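Ethyl tert-butyl ether degradation EthD protein (Ralstonia eutropha JMP134, PDB 3BF4) is of unknown function but belongs to the EthD family, whose members are linked with ethyl tert-butyl ether degradation and tentatively assigned oxidoreductase activity. Local coordinates at residues Val25-Thr30 against Gly103-Tyr108; Arg43-Val48 against Ala78-Ile83; Ala50-Ala55 against Tyr91-Tyr96. The protein carries 3 engineered substitutions. All coordinates share one frame; numbering follows the deposited sequence. Where two conformers were deposited one is given.

Contact 1: residues Val25-Thr30 against Gly103-Tyr108; sequences VMYPYT and GDIANY. With EDO (1,2-ethanediol), chain C.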
# COMPACT_ATOMS: atom_id res chain seq x y z
N VAL A 25 1.89 -0.86 -7.05
CA VAL A 25 1.38 -0.34 -8.33
C VAL A 25 0.02 0.23 -7.96
O VAL A 25 -0.82 -0.48 -7.41
CB VAL A 25 1.28 -1.40 -9.42
CG1 VAL A 25 0.87 -0.74 -10.75
CG2 VAL A 25 2.61 -2.14 -9.56
N MSE A 26 -0.17 1.52 -8.22
CA MSE A 26 -1.34 2.27 -7.77
C MSE A 26 -1.95 3.06 -8.92
O MSE A 26 -1.31 3.96 -9.46
CB MSE A 26 -0.90 3.18 -6.63
CG MSE A 26 -0.18 2.41 -5.52
SE MSE A 26 0.66 3.49 -4.18
CE MSE A 26 1.95 4.46 -5.28
N TYR A 27 -3.18 2.70 -9.30
CA TYR A 27 -3.88 3.29 -10.45
C TYR A 27 -4.78 4.40 -9.96
O TYR A 27 -5.78 4.09 -9.31
CB TYR A 27 -4.69 2.23 -11.19
CG TYR A 27 -3.85 1.15 -11.82
CD1 TYR A 27 -3.48 1.22 -13.17
CD2 TYR A 27 -3.40 0.05 -11.06
CE1 TYR A 27 -2.69 0.22 -13.76
CE2 TYR A 27 -2.61 -0.94 -11.63
CZ TYR A 27 -2.25 -0.86 -12.98
OH TYR A 27 -1.48 -1.84 -13.55
N PRO A 28 -4.44 5.69 -10.24
CA PRO A 28 -5.28 6.79 -9.79
C PRO A 28 -6.71 6.72 -10.32
O PRO A 28 -6.92 6.35 -11.49
CB PRO A 28 -4.58 8.03 -10.37
CG PRO A 28 -3.23 7.62 -10.65
CD PRO A 28 -3.29 6.19 -11.02
N TYR A 29 -7.67 7.04 -9.45
CA TYR A 29 -9.09 7.07 -9.81
C TYR A 29 -9.30 8.27 -10.72
O TYR A 29 -8.91 9.38 -10.36
CB TYR A 29 -9.98 7.19 -8.57
CG TYR A 29 -11.48 7.27 -8.83
CD1 TYR A 29 -12.28 6.11 -8.83
CD2 TYR A 29 -12.11 8.49 -9.07
CE1 TYR A 29 -13.68 6.18 -9.07
CE2 TYR A 29 -13.50 8.58 -9.32
CZ TYR A 29 -14.27 7.42 -9.32
OH TYR A 29 -15.64 7.51 -9.56
N THR A 30 -9.90 8.03 -11.88
CA THR A 30 -10.23 9.08 -12.85
C THR A 30 -11.71 8.85 -13.24
O THR A 30 -12.04 7.79 -13.78
CB THR A 30 -9.30 9.01 -14.10
OG1 THR A 30 -7.94 8.76 -13.69
CG2 THR A 30 -9.39 10.31 -14.89
N GLY A 103 2.87 -4.21 -21.73
CA GLY A 103 2.04 -4.42 -22.92
C GLY A 103 0.63 -4.94 -22.64
O GLY A 103 -0.25 -4.75 -23.47
N ASP A 104 0.44 -5.58 -21.49
CA ASP A 104 -0.86 -6.13 -21.06
C ASP A 104 -1.77 -5.10 -20.34
O ASP A 104 -2.97 -5.36 -20.22
CB ASP A 104 -0.62 -7.34 -20.12
CG ASP A 104 -1.89 -8.14 -19.84
OD1 ASP A 104 -2.62 -8.48 -20.79
OD2 ASP A 104 -2.17 -8.44 -18.66
N ILE A 105 -1.22 -3.95 -19.93
CA ILE A 105 -2.01 -2.96 -19.17
C ILE A 105 -3.22 -2.45 -19.99
O ILE A 105 -4.31 -2.31 -19.45
CB ILE A 105 -1.15 -1.79 -18.59
CG1 ILE A 105 -0.00 -2.32 -17.71
CG2 ILE A 105 -2.03 -0.85 -17.76
CD1 ILE A 105 0.91 -1.24 -17.13
N ALA A 106 -3.02 -2.24 -21.29
CA ALA A 106 -4.11 -1.81 -22.21
C ALA A 106 -5.32 -2.76 -22.27
O ALA A 106 -6.40 -2.35 -22.67
CB ALA A 106 -3.57 -1.58 -23.63
N ASN A 107 -5.14 -4.03 -21.90
CA ASN A 107 -6.22 -5.01 -21.89
C ASN A 107 -7.24 -4.84 -20.76
O ASN A 107 -8.33 -5.42 -20.83
CB ASN A 107 -5.65 -6.44 -21.87
CG ASN A 107 -4.84 -6.76 -23.13
OD1 ASN A 107 -5.21 -6.37 -24.23
ND2 ASN A 107 -3.74 -7.47 -22.96
N TYR A 108 -6.90 -4.08 -19.72
CA TYR A 108 -7.82 -3.80 -18.61
C TYR A 108 -7.98 -2.32 -18.24
O TYR A 108 -8.92 -2.01 -17.52
CB TYR A 108 -7.46 -4.62 -17.36
CG TYR A 108 -6.08 -4.37 -16.79
CD1 TYR A 108 -5.87 -3.39 -15.81
CD2 TYR A 108 -4.99 -5.14 -17.19
CE1 TYR A 108 -4.58 -3.17 -15.27
CE2 TYR A 108 -3.71 -4.94 -16.65
CZ TYR A 108 -3.51 -3.94 -15.71
OH TYR A 108 -2.26 -3.74 -15.19
C1 EDO C . 0.35 -4.78 -11.77
O1 EDO C . -0.43 -3.59 -11.57
C2 EDO C . 1.47 -4.59 -12.81
O2 EDO C . 1.13 -3.58 -13.76
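The phenol oxygen of Tyr27 is gripped by two hydroxyl groups. Its OH lies 2.6 Å from Tyr108 OH and 2.8 Å from O1 of a 1,2-ethanediol molecule, both hydrogen bonds in which either partner could be the donor. The diol, probably carried over from the crystallisation liquor, has O1 in the plane of the Tyr27 ring, at its edge, while Tyr27 OH in turn meets the Tyr108 ring edge-on and in plane. The two tyrosine side chains cross at about a right angle, and Tyr27 CZ comes within 4.0 Å of Tyr108 CE1, so the hydroxyl bridge is backed by carbon contact. Ile105 adds an aliphatic flank: its CG2 touches the Tyr27 edge at CE1, 4.2 Å away. Tyrosine suits both places, because a broad ring can be buried while the hydroxyl finds a polar partner at the far end. The CG of Tyr108 sits between backbone N and carbonyl carbon (chi1 61°), which folds the ring back over its own turn; the carbonyl O of Ile105 lies 3.6 Å above the ring centre. Val25 CG1 also approaches O1 of the diol, to 3.2 Å, and gives the site an apolar wall. On the sheet side, strand 21-28 pairs with strand 76-84 through backbone bonds from Val25 to Cys80 and from Tyr27 to Ala78; on the helix side, the turn after helix 87-103 is tied to helix 37-52 by the Asp104 carboxylate, which bonds Tyr39.

Contact 2: residues Arg43-Val48 against Ala78-Ile83; sequences RHMPMV and AMCAFI. With EDO (1,2-ethanediol), chain C.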
# COMPACT_ATOMS: atom_id res chain seq x y z
N ARG A 43 -6.43 -12.43 -14.59
CA ARG A 43 -5.55 -12.60 -15.79
C ARG A 43 -4.20 -11.91 -15.63
O ARG A 43 -3.16 -12.56 -15.73
CB ARG A 43 -6.23 -12.07 -17.06
CG ARG A 43 -7.61 -12.68 -17.39
CD ARG A 43 -7.48 -14.01 -18.06
NE ARG A 43 -7.06 -13.86 -19.46
CZ ARG A 43 -7.86 -13.70 -20.53
NH1 ARG A 43 -9.19 -13.65 -20.43
NH2 ARG A 43 -7.30 -13.59 -21.75
N HIS A 44 -4.22 -10.61 -15.37
CA HIS A 44 -2.98 -9.84 -15.29
C HIS A 44 -2.07 -10.21 -14.10
O HIS A 44 -0.91 -10.56 -14.32
CB HIS A 44 -3.26 -8.34 -15.32
CG HIS A 44 -2.01 -7.50 -15.33
ND1 HIS A 44 -1.24 -7.34 -16.46
CD2 HIS A 44 -1.43 -6.77 -14.37
CE1 HIS A 44 -0.22 -6.55 -16.18
NE2 HIS A 44 -0.32 -6.19 -14.92
N MSE A 45 -2.59 -10.15 -12.87
CA MSE A 45 -1.78 -10.42 -11.66
C MSE A 45 -1.14 -11.82 -11.59
O MSE A 45 0.02 -11.92 -11.20
CB MSE A 45 -2.57 -10.12 -10.37
CG MSE A 45 -2.96 -8.66 -10.15
SE MSE A 45 -1.44 -7.50 -9.96
CE MSE A 45 -0.66 -8.30 -8.34
N PRO A 46 -1.89 -12.89 -11.93
CA PRO A 46 -1.27 -14.21 -12.00
C PRO A 46 -0.16 -14.30 -13.07
O PRO A 46 0.84 -15.01 -12.85
CB PRO A 46 -2.46 -15.12 -12.33
CG PRO A 46 -3.62 -14.37 -11.77
CD PRO A 46 -3.33 -12.99 -12.18
N MSE A 47 -0.34 -13.60 -14.19
CA MSE A 47 0.71 -13.52 -15.22
C MSE A 47 1.94 -12.77 -14.68
O MSE A 47 3.06 -13.25 -14.87
CB MSE A 47 0.19 -12.89 -16.52
CG MSE A 47 1.23 -12.77 -17.65
SE MSE A 47 2.40 -11.19 -17.53
CE MSE A 47 1.02 -9.80 -17.59
N VAL A 48 1.75 -11.63 -14.02
CA VAL A 48 2.89 -10.86 -13.48
C VAL A 48 3.65 -11.69 -12.42
O VAL A 48 4.89 -11.69 -12.41
CB VAL A 48 2.49 -9.48 -12.89
CG1 VAL A 48 3.71 -8.77 -12.28
CG2 VAL A 48 1.83 -8.60 -13.96
N ALA A 78 -7.60 1.05 -8.14
CA ALA A 78 -7.04 -0.26 -7.85
C ALA A 78 -5.57 -0.10 -7.43
O ALA A 78 -4.90 0.86 -7.82
CB ALA A 78 -7.17 -1.16 -9.05
N MSE A 79 -5.12 -1.02 -6.58
CA MSE A 79 -3.74 -1.07 -6.12
C MSE A 79 -3.34 -2.52 -5.94
O MSE A 79 -4.19 -3.36 -5.70
CB MSE A 79 -3.56 -0.37 -4.76
CG MSE A 79 -4.00 1.07 -4.71
SE MSE A 79 -3.85 1.79 -2.90
CE MSE A 79 -1.94 1.65 -2.61
N CYS A 80 -2.06 -2.80 -6.13
CA CYS A 80 -1.50 -4.12 -5.81
C CYS A 80 -0.16 -3.91 -5.15
O CYS A 80 0.39 -2.80 -5.17
CB CYS A 80 -1.31 -5.02 -7.04
SG CYS A 80 0.10 -4.60 -8.08
N ALA A 81 0.36 -4.99 -4.58
CA ALA A 81 1.70 -4.98 -4.01
C ALA A 81 2.38 -6.32 -4.22
O ALA A 81 1.74 -7.34 -4.07
CB ALA A 81 1.67 -4.61 -2.54
N PHE A 82 3.66 -6.28 -4.60
CA PHE A 82 4.50 -7.46 -4.73
C PHE A 82 5.51 -7.39 -3.59
O PHE A 82 6.29 -6.44 -3.51
CB PHE A 82 5.22 -7.48 -6.09
CG PHE A 82 4.28 -7.41 -7.25
CD1 PHE A 82 3.62 -8.56 -7.69
CD2 PHE A 82 4.03 -6.20 -7.89
CE1 PHE A 82 2.72 -8.51 -8.78
CE2 PHE A 82 3.15 -6.14 -8.98
CZ PHE A 82 2.49 -7.29 -9.42
N ILE A 83 5.45 -8.37 -2.69
CA ILE A 83 6.36 -8.49 -1.55
C ILE A 83 7.50 -9.36 -2.07
O ILE A 83 7.27 -10.50 -2.51
CB ILE A 83 5.63 -9.07 -0.30
CG1 ILE A 83 4.71 -8.01 0.30
CG2 ILE A 83 6.63 -9.54 0.78
CD1 ILE A 83 3.55 -7.57 -0.60
C1 EDO C . 0.35 -4.78 -11.77
O1 EDO C . -0.43 -3.59 -11.57
C2 EDO C . 1.47 -4.59 -12.81
O2 EDO C . 1.13 -3.58 -13.76
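The methyl of Met45 is the bump, and the notch between Cys80 and Phe82 is the hollow it fills. The selenomethionine chain is bent at both chi2 (-63°) and chi3 (-62°), which curls its methyl from the helix to the strand and sets CE between the Cys80 side chain and the Phe82 ring. There CE lies 3.6 Å from Cys80 CB and 3.4 Å from Phe82 CE1. Its selenium is 5.1 Å from the centroid of the Phe82 ring and oblique to it, a Met-aromatic contact. A flexible, unbranched side chain suits this place, since it can follow the uneven surface left by a small residue beside a large one. Val48, one helical turn further on, supplies the second bump: CG1 rests 3.4 Å from Phe82 CZ, its branch crossing the ring at about a right angle. The far end of the phenyl group thus meets a methyl from each of two helix residues. The other Val48 methyl, CG2, lies over one face of the His44 imidazole, 3.3 Å above its plane and displaced toward the rim.

A 1,2-ethanediol molecule lies between helix and strand. Cys80 SG faces its O1 at 3.7 Å, and its O2 makes a weak hydrogen bond to His44 NE2; Tyr40 OH is a further hydrogen-bonding partner of the diol. Asp104 takes the ND1 side of His44 and so fixes the turn of the ring. Helix and strand segments run nearly parallel, 15° apart with axes 11.2 Å from each other, as expected of a helix laid along the antiparallel sheet of a ferredoxin-like fold, here with a small polar pocket between them.

Contact 3: residues Ala50-Ala55 against Tyr91-Tyr96; sequences ARLGSA and YAAMYY. Engineered in segment 91-96: Tyr91 (natural residue Gln), Tyr95 (natural residue Gln), Tyr96 (natural residue Glu).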
# COMPACT_ATOMS: atom_id res chain seq x y z
N ALA A 50 3.74 -15.02 -12.22
CA ALA A 50 4.43 -16.09 -12.97
C ALA A 50 5.79 -15.61 -13.48
O ALA A 50 6.79 -16.32 -13.37
CB ALA A 50 3.58 -16.59 -14.14
N ARG A 51 5.83 -14.38 -14.01
CA ARG A 51 7.06 -13.78 -14.55
C ARG A 51 8.05 -13.37 -13.47
O ARG A 51 9.24 -13.38 -13.72
CB ARG A 51 6.76 -12.57 -15.45
CG ARG A 51 5.88 -12.86 -16.66
CD ARG A 51 6.47 -13.84 -17.65
NE ARG A 51 5.51 -14.13 -18.71
CZ ARG A 51 4.48 -14.97 -18.62
NH1 ARG A 51 4.26 -15.72 -17.53
NH2 ARG A 51 3.67 -15.10 -19.66
N LEU A 52 7.55 -12.95 -12.30
CA LEU A 52 8.42 -12.64 -11.16
C LEU A 52 9.04 -13.91 -10.57
O LEU A 52 10.17 -13.87 -10.09
CB LEU A 52 7.69 -11.84 -10.06
CG LEU A 52 7.31 -10.40 -10.39
CD1 LEU A 52 6.42 -9.79 -9.30
CD2 LEU A 52 8.54 -9.52 -10.63
N GLY A 53 8.29 -15.03 -10.61
CA GLY A 53 8.74 -16.31 -10.08
C GLY A 53 9.09 -16.21 -8.60
O GLY A 53 8.32 -15.64 -7.82
N SER A 54 10.27 -16.72 -8.25
CA SER A 54 10.77 -16.72 -6.87
C SER A 54 11.19 -15.34 -6.35
O SER A 54 11.39 -15.18 -5.14
CB SER A 54 11.95 -17.69 -6.74
OG SER A 54 13.00 -17.29 -7.61
N ALA A 55 11.35 -14.37 -7.24
CA ALA A 55 11.64 -12.98 -6.88
C ALA A 55 10.54 -12.32 -6.03
O ALA A 55 10.82 -11.36 -5.32
CB ALA A 55 11.89 -12.14 -8.13
N TYR A 91 14.04 -6.30 -10.08
CA TYR A 91 14.46 -5.56 -11.27
C TYR A 91 14.95 -6.47 -12.39
O TYR A 91 14.68 -6.17 -13.54
CB TYR A 91 15.52 -4.50 -10.98
CG TYR A 91 15.07 -3.39 -10.05
CD1 TYR A 91 13.97 -2.58 -10.37
CD2 TYR A 91 15.79 -3.11 -8.88
CE1 TYR A 91 13.57 -1.54 -9.50
CE2 TYR A 91 15.41 -2.08 -8.02
CZ TYR A 91 14.31 -1.30 -8.33
OH TYR A 91 13.98 -0.28 -7.47
N ALA A 92 15.64 -7.56 -12.04
CA ALA A 92 16.09 -8.54 -13.04
C ALA A 92 14.88 -9.10 -13.78
O ALA A 92 14.89 -9.14 -15.00
CB ALA A 92 16.93 -9.65 -12.43
N ALA A 93 13.84 -9.47 -13.04
CA ALA A 93 12.56 -9.94 -13.63
C ALA A 93 11.92 -8.87 -14.54
O ALA A 93 11.39 -9.20 -15.59
CB ALA A 93 11.56 -10.37 -12.54
N MSE A 94 11.97 -7.61 -14.11
CA MSE A 94 11.42 -6.50 -14.90
C MSE A 94 12.20 -6.21 -16.18
O MSE A 94 11.60 -5.76 -17.16
CB MSE A 94 11.26 -5.23 -14.05
CG MSE A 94 10.26 -5.37 -12.95
SE MSE A 94 8.49 -5.82 -13.60
CE MSE A 94 8.13 -4.12 -14.53
N TYR A 95 13.50 -6.45 -16.19
CA TYR A 95 14.26 -6.34 -17.42
C TYR A 95 13.82 -7.44 -18.41
O TYR A 95 13.60 -7.16 -19.60
CB TYR A 95 15.77 -6.43 -17.19
CG TYR A 95 16.54 -6.59 -18.50
CD1 TYR A 95 16.83 -5.48 -19.32
CD2 TYR A 95 16.91 -7.88 -18.96
CE1 TYR A 95 17.52 -5.65 -20.56
CE2 TYR A 95 17.58 -8.05 -20.18
CZ TYR A 95 17.89 -6.94 -20.96
OH TYR A 95 18.56 -7.15 -22.15
N TYR A 96 13.73 -8.68 -17.93
CA TYR A 96 13.33 -9.83 -18.78
C TYR A 96 11.87 -9.84 -19.20
O TYR A 96 11.56 -10.27 -20.31
CB TYR A 96 13.72 -11.19 -18.14
CG TYR A 96 15.19 -11.53 -18.30
CD1 TYR A 96 15.67 -11.97 -19.53
CD2 TYR A 96 16.10 -11.39 -17.24
CE1 TYR A 96 17.04 -12.28 -19.71
CE2 TYR A 96 17.47 -11.68 -17.41
CZ TYR A 96 17.94 -12.14 -18.64
OH TYR A 96 19.27 -12.44 -18.84
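Leu52 and Ala93 bring together the two helices that lie on one side of the sheet in this ferredoxin-like fold. The meeting is apolar and small: Leu52 CD2 rests 3.7 Å from Ala93 CB, and Ala93 CB also comes within 4.0 Å of Arg51 O. Alanine suits the spot because its single methyl lets the backbones draw close, with the CA atoms of Leu52 and Ala93 only 5.5 Å apart. The leucine reaches across with CG anti to its own carbonyl carbon (chi1 -69°) and spreads its two methyls: CD2 goes to Ala93, CD1 packs on Phe82 on the sheet side, and the side chain also touches Phe90.

Further out, the Arg51 side chain sets out toward helix 87-103 and then swings past the 91-96 segment to Glu100 on the same helix, which it joins in a salt bridge through NE, with His97 packed alongside. A charged tie between the same two helices therefore stands beside the methyl contact, one residue earlier on helix 37-52. Leu52 stands at the end of its helix, where Gly53 leaves the helical conformation with a positive phi of 58°, which glycine adopts readily, and the chain turns into a short 3-10 segment. That turn is closed by a backbone hydrogen bond from Ala55 N to Leu52 O, 3.1 Å long.

Contacts 1 and 2 share one polar pocket, both touching the same ethanediol, and are joined: the Asp104 carboxylate of contact 1 bonds His44 of contact 2, and their strands 21-28 and 76-84 are sheet neighbours. Contact 2, its centre about 5 Å from that of the chain, is the core, its chemistry chiefly methyl, selenium and ring. Contact 1 is also buried but works through hydroxyls, as suits a pocket wall. Contact 3, its centre about 13 Å from that of the chain, joins helix to helix; it shares helix 37-52 with contact 2 and touches its Phe82. Its leucine and alanine are buried, though the exposed outer side of helix 87-103 carries three engineered tyrosines.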